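Side-chain contact in putative Vgr protein (Escherichia coli, PDB 3WIT), which probably forms part of the trimeric, membrane-puncturing spike of the type VI secretion system, this chain being its C-terminal beta-helical region: residues I39-P43 against D44-L48. Residues are numbered along the deposited sequence; the frame is centred on the assembly and turned at random.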
loop_
_atom_site.group_PDB
_atom_site.type_symbol
_atom_site.label_atom_id
_atom_site.label_comp_id
_atom_site.label_asym_id
_atom_site.label_seq_id
_atom_site.Cartn_x
_atom_site.Cartn_y
_atom_site.Cartn_z
ATOM N N ILE A 39 5.301 -0.945 -7.208
ATOM C CA ILE A 39 4.698 0.217 -6.575
ATOM C C ILE A 39 5.211 1.448 -7.334
ATOM O O ILE A 39 6.432 1.602 -7.533
ATOM C CB ILE A 39 5.072 0.350 -5.094
ATOM C CG1 ILE A 39 4.476 -0.787 -4.277
ATOM C CG2 ILE A 39 4.534 1.679 -4.532
ATOM C CD1 ILE A 39 4.991 -0.840 -2.815
ATOM N N ALA A 40 4.298 2.295 -7.810
ATOM C CA ALA A 40 4.687 3.519 -8.532
ATOM C C ALA A 40 4.013 4.730 -7.920
ATOM O O ALA A 40 2.831 4.677 -7.565
ATOM C CB ALA A 40 4.307 3.421 -10.003
ATOM N N LEU A 41 4.764 5.819 -7.790
ATOM C CA LEU A 41 4.192 7.079 -7.339
ATOM C C LEU A 41 4.407 8.115 -8.422
ATOM O O LEU A 41 5.524 8.246 -8.964
ATOM C CB LEU A 41 4.861 7.548 -6.035
ATOM C CG LEU A 41 4.814 6.664 -4.786
ATOM C CD1 LEU A 41 5.964 5.683 -4.740
ATOM C CD2 LEU A 41 4.861 7.587 -3.556
ATOM N N THR A 42 3.350 8.862 -8.748
ATOM C CA THR A 42 3.443 9.920 -9.739
ATOM C C THR A 42 2.616 11.112 -9.222
ATOM O O THR A 42 1.965 11.008 -8.190
ATOM C CB THR A 42 2.855 9.451 -11.083
ATOM O OG1 THR A 42 1.500 9.002 -10.885
ATOM C CG2 THR A 42 3.699 8.325 -11.688
ATOM N N PRO A 43 2.602 12.224 -9.950
ATOM C CA PRO A 43 1.738 13.287 -9.444
ATOM C C PRO A 43 0.246 12.887 -9.456
ATOM O O PRO A 43 -0.545 13.526 -8.781
ATOM C CB PRO A 43 2.014 14.410 -10.413
ATOM C CG PRO A 43 3.392 14.163 -10.869
ATOM C CD PRO A 43 3.413 12.699 -11.080
ATOM N N ASP A 44 -0.118 11.851 -10.218
ATOM C CA ASP A 44 -1.514 11.420 -10.316
ATOM C C ASP A 44 -1.928 10.499 -9.195
ATOM O O ASP A 44 -3.132 10.316 -8.950
ATOM C CB ASP A 44 -1.738 10.671 -11.606
ATOM C CG ASP A 44 -1.959 11.590 -12.774
ATOM O OD1 ASP A 44 -2.093 12.827 -12.578
ATOM O OD2 ASP A 44 -2.023 11.060 -13.899
ATOM N N GLY A 45 -0.953 9.881 -8.537
ATOM C CA GLY A 45 -1.273 9.047 -7.384
ATOM C C GLY A 45 -0.316 7.893 -7.172
ATOM O O GLY A 45 0.869 7.958 -7.537
ATOM N N ILE A 46 -0.834 6.808 -6.612
ATOM C CA ILE A 46 -0.003 5.677 -6.240
ATOM C C ILE A 46 -0.657 4.422 -6.778
ATOM O O ILE A 46 -1.878 4.257 -6.692
ATOM C CB ILE A 46 0.122 5.569 -4.706
ATOM C CG1 ILE A 46 0.725 6.861 -4.141
ATOM C CG2 ILE A 46 0.909 4.295 -4.316
ATOM C CD1 ILE A 46 0.844 6.908 -2.569
ATOM N N GLN A 47 0.134 3.552 -7.385
ATOM C CA GLN A 47 -0.411 2.248 -7.789
ATOM C C GLN A 47 0.465 1.123 -7.257
ATOM O O GLN A 47 1.686 1.174 -7.388
ATOM C CB GLN A 47 -0.511 2.167 -9.302
ATOM C CG GLN A 47 -1.129 0.872 -9.790
ATOM C CD GLN A 47 -1.765 1.045 -11.126
ATOM O OE1 GLN A 47 -2.553 1.962 -11.333
ATOM N NE2 GLN A 47 -1.405 0.190 -12.065
ATOM N N LEU A 48 -0.171 0.122 -6.647
ATOM C CA LEU A 48 0.487 -1.088 -6.211
ATOM C C LEU A 48 -0.150 -2.217 -6.989
ATOM O O LEU A 48 -1.383 -2.309 -7.049
ATOM C CB LEU A 48 0.271 -1.292 -4.706
ATOM C CG LEU A 48 0.632 -0.150 -3.734
ATOM C CD1 LEU A 48 -0.545 0.771 -3.430
ATOM C CD2 LEU A 48 1.156 -0.720 -2.410
#
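The peptide groups of Ala40 and Gln47 meet in the planes of their carbonyls, Ala40 N donating to Gln47 O and Gln47 N to Ala40 O, each at 2.9 Å. At the turn the arrangement changes. Gly45 N reaches Thr42 O at 3.1 Å from above the carbonyl plane, 64° out of it, whereas Thr42 N runs almost straight to Gly45 O, 2.9 Å away. These two bonds close a two-residue hairpin, a type I beta turn with Pro43 and Asp44 at its corners. Gly45 leaves the turn at backbone angles where a side chain would run into the preceding carbonyl oxygen. A chi1 of 56° swings Thr42 OG1 back over the turn, where it accepts a weak bond of 3.3 Å from Asp44 N, as in an ST turn. Thr42 O also receives Ser37 OG of a second subunit, so two donors grip it.

One face of the hairpin is apolar, carrying Ile39, Leu41, Ile46 and Leu48. Two non-hydrogen-bonded pairs run alongside each other out of it: Ile39 CG1, placed beside the backbone N by a chi1 of -67°, rests 3.8 Å from Leu48 CD2, and Leu41 CG is 4.1 Å from Ile46 CG1. A looser diagonal contact links Ile39 and Ile46. Ala40, Thr42 and Gln47 occupy the other, partly exposed face, where Gln47 NE2 bonds Gln49 OE1.

Strand 28-34 flanks the hairpin through backbone bonds to Ile39 and Leu41, and strand 54-59 through Ile46 and Leu48, while Lys60 NZ bonds Pro43 O. The apolar face turns into the trimer: Ile39 packs on Ile39 of the second subunit and Ile46 of the third, and Leu48 on Leu58 of that third chain, consistent with the interior of a triple-stranded beta-helix built from three such sheets.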